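Long-range contact in alkane monooxygenase (Geobacillus thermodenitrificans, PDB 3B9O), which belongs to the luciferase-like monooxygenase family, has a TIM-barrel fold and carries flavin mononucleotide in its pocket: residues A[24-29]-A[300-305]. Residues are numbered along the deposited sequence; the frame is centred on the assembly and turned at random.
Sequences RHPENQ and QKYWSL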
loop_
_atom_site.group_PDB
_atom_site.type_symbol
_atom_site.label_atom_id
_atom_site.label_comp_id
_atom_site.label_asym_id
_atom_site.label_seq_id
_atom_site.Cartn_x
_atom_site.Cartn_y
_atom_site.Cartn_z
ATOM N N ARG A 24 -23.811 -2.007 -1.361
ATOM C CA ARG A 24 -25.251 -2.138 -1.043
ATOM C C ARG A 24 -25.637 -2.237 0.435
ATOM O O ARG A 24 -26.783 -1.969 0.811
ATOM C CB ARG A 24 -25.819 -3.337 -1.785
ATOM C CG ARG A 24 -25.685 -3.240 -3.298
ATOM C CD ARG A 24 -26.097 -4.564 -3.973
ATOM N NE ARG A 24 -25.162 -5.679 -3.721
ATOM C CZ ARG A 24 -25.465 -6.966 -3.898
ATOM N NH1 ARG A 24 -26.695 -7.315 -4.287
ATOM N NH2 ARG A 24 -24.560 -7.912 -3.686
ATOM N N HIS A 25 -24.712 -2.675 1.273
ATOM C CA HIS A 25 -25.000 -2.848 2.689
ATOM C C HIS A 25 -25.507 -1.527 3.328
ATOM O O HIS A 25 -24.937 -0.464 3.101
ATOM C CB HIS A 25 -23.767 -3.386 3.410
ATOM C CG HIS A 25 -24.039 -3.802 4.818
ATOM N ND1 HIS A 25 -24.222 -5.125 5.178
ATOM C CD2 HIS A 25 -24.194 -3.076 5.948
ATOM C CE1 HIS A 25 -24.445 -5.190 6.478
ATOM N NE2 HIS A 25 -24.431 -3.964 6.967
ATOM N N PRO A 26 -26.599 -1.599 4.122
ATOM C CA PRO A 26 -27.236 -0.369 4.566
ATOM C C PRO A 26 -26.351 0.487 5.465
ATOM O O PRO A 26 -26.671 1.658 5.694
ATOM C CB PRO A 26 -28.461 -0.862 5.357
ATOM C CG PRO A 26 -28.607 -2.265 5.051
ATOM C CD PRO A 26 -27.277 -2.792 4.651
ATOM N N GLU A 27 -25.261 -0.088 5.971
ATOM C CA GLU A 27 -24.407 0.620 6.906
ATOM C C GLU A 27 -23.197 1.262 6.211
ATOM O O GLU A 27 -22.482 2.024 6.824
ATOM C CB GLU A 27 -23.951 -0.311 8.043
ATOM C CG GLU A 27 -25.050 -0.679 9.060
ATOM C CD GLU A 27 -25.569 0.518 9.864
ATOM O OE1 GLU A 27 -26.743 0.905 9.659
ATOM O OE2 GLU A 27 -24.811 1.086 10.693
ATOM N N ASN A 28 -23.027 0.993 4.922
ATOM C CA ASN A 28 -21.806 1.318 4.198
ATOM C C ASN A 28 -21.774 2.758 3.723
ATOM O O ASN A 28 -22.803 3.413 3.599
ATOM C CB ASN A 28 -21.665 0.351 2.998
ATOM C CG ASN A 28 -20.222 -0.036 2.714
ATOM O OD1 ASN A 28 -19.938 -1.024 2.004
ATOM N ND2 ASN A 28 -19.312 0.720 3.264
ATOM N N GLN A 29 -20.574 3.248 3.458
ATOM C CA GLN A 29 -20.345 4.628 3.076
ATOM C C GLN A 29 -19.438 4.775 1.842
ATOM O O GLN A 29 -18.867 5.845 1.656
ATOM C CB GLN A 29 -19.767 5.381 4.282
ATOM C CG GLN A 29 -20.838 5.681 5.316
ATOM C CD GLN A 29 -20.366 6.520 6.480
ATOM O OE1 GLN A 29 -20.993 6.491 7.534
ATOM N NE2 GLN A 29 -19.280 7.275 6.303
ATOM N N GLN A 300 -22.091 -11.686 4.057
ATOM C CA GLN A 300 -22.133 -12.777 3.102
ATOM C C GLN A 300 -23.285 -12.608 2.130
ATOM O O GLN A 300 -23.095 -12.838 0.934
ATOM C CB GLN A 300 -22.174 -14.134 3.815
ATOM C CG GLN A 300 -22.225 -15.348 2.893
ATOM C CD GLN A 300 -21.074 -15.400 1.890
ATOM O OE1 GLN A 300 -19.904 -15.459 2.272
ATOM N NE2 GLN A 300 -21.409 -15.392 0.591
ATOM N N LYS A 301 -24.450 -12.183 2.634
ATOM C CA LYS A 301 -25.647 -11.864 1.818
ATOM C C LYS A 301 -25.358 -10.890 0.647
ATOM O O LYS A 301 -25.905 -11.033 -0.459
ATOM C CB LYS A 301 -26.724 -11.291 2.747
ATOM C CG LYS A 301 -27.907 -10.623 2.080
ATOM C CD LYS A 301 -28.848 -9.986 3.124
ATOM C CE LYS A 301 -30.024 -9.249 2.464
ATOM N NZ LYS A 301 -31.051 -8.891 3.512
ATOM N N TYR A 302 -24.481 -9.913 0.891
ATOM C CA TYR A 302 -24.101 -8.884 -0.108
ATOM C C TYR A 302 -22.885 -9.195 -0.973
ATOM O O TYR A 302 -22.615 -8.449 -1.910
ATOM C CB TYR A 302 -23.876 -7.518 0.580
ATOM C CG TYR A 302 -25.126 -6.992 1.208
ATOM C CD1 TYR A 302 -25.423 -7.274 2.536
ATOM C CD2 TYR A 302 -26.052 -6.250 0.462
ATOM C CE1 TYR A 302 -26.592 -6.810 3.121
ATOM C CE2 TYR A 302 -27.257 -5.796 1.044
ATOM C CZ TYR A 302 -27.496 -6.068 2.365
ATOM O OH TYR A 302 -28.631 -5.612 2.970
ATOM N N TRP A 303 -22.168 -10.291 -0.682
ATOM C CA TRP A 303 -20.954 -10.650 -1.426
ATOM C C TRP A 303 -21.350 -10.966 -2.847
ATOM O O TRP A 303 -22.198 -11.850 -3.063
ATOM C CB TRP A 303 -20.307 -11.870 -0.799
ATOM C CG TRP A 303 -18.878 -12.213 -1.195
ATOM C CD1 TRP A 303 -18.464 -13.242 -2.020
ATOM C CD2 TRP A 303 -17.685 -11.602 -0.690
ATOM N NE1 TRP A 303 -17.092 -13.268 -2.084
ATOM C CE2 TRP A 303 -16.589 -12.284 -1.266
ATOM C CE3 TRP A 303 -17.433 -10.522 0.175
ATOM C CZ2 TRP A 303 -15.260 -11.931 -0.990
ATOM C CZ3 TRP A 303 -16.104 -10.168 0.448
ATOM C CH2 TRP A 303 -15.040 -10.877 -0.133
ATOM N N SER A 304 -20.765 -10.226 -3.800
ATOM C CA SER A 304 -21.151 -10.344 -5.201
ATOM C C SER A 304 -20.137 -11.151 -5.969
ATOM O O SER A 304 -19.063 -10.661 -6.302
ATOM C CB SER A 304 -21.319 -8.986 -5.882
ATOM O OG SER A 304 -21.720 -9.183 -7.237
ATOM N N LEU A 305 -20.501 -12.395 -6.266
ATOM C CA LEU A 305 -19.644 -13.279 -7.054
ATOM C C LEU A 305 -19.176 -12.626 -8.363
ATOM O O LEU A 305 -18.016 -12.753 -8.741
ATOM C CB LEU A 305 -20.366 -14.609 -7.328
ATOM C CG LEU A 305 -19.530 -15.814 -7.784
ATOM C CD1 LEU A 305 -19.657 -16.055 -9.254
ATOM C CD2 LEU A 305 -18.043 -15.738 -7.359
#
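The phenol ring of Tyr302 lies against the backbone of Arg24 and His25, with His25 CA 4.0 Å from the ring centroid and only 9° off its normal, a CH-pi contact over the middle of one face. The imidazole of His25 turns its edge to that same face as an offset edge-to-face pair, planes at 64°, and His25 ND1 comes to 3.6 Å from Tyr302 CE1. At the far end of the phenol, Pro26 CD approaches Tyr302 OH at 3.6 Å, while Arg24 CB packs against Tyr302 CD2 at the near end. Bent at chi3, the Arg24 chain runs on past the ring and brings NH2 2.7 Å from Tyr302 O, a weak bond whose N-H...O angle is just 127°; NE is hydrogen-bonded to Gly21 O. Lys301 CG lies over the rim of the opposite face of the tyrosine, and Phe299 meets His25 edge to face. A type I turn from His25 to Asn28 shapes the loop, and Ser304, at the N-cap position of helix 305-316, has its OG hydrogen-bonded to Glu76 OE1. The contact thus joins the loop between strand 6-12 and helix 36-48 to the helical excursion after strand 276-285 of the TIM barrel.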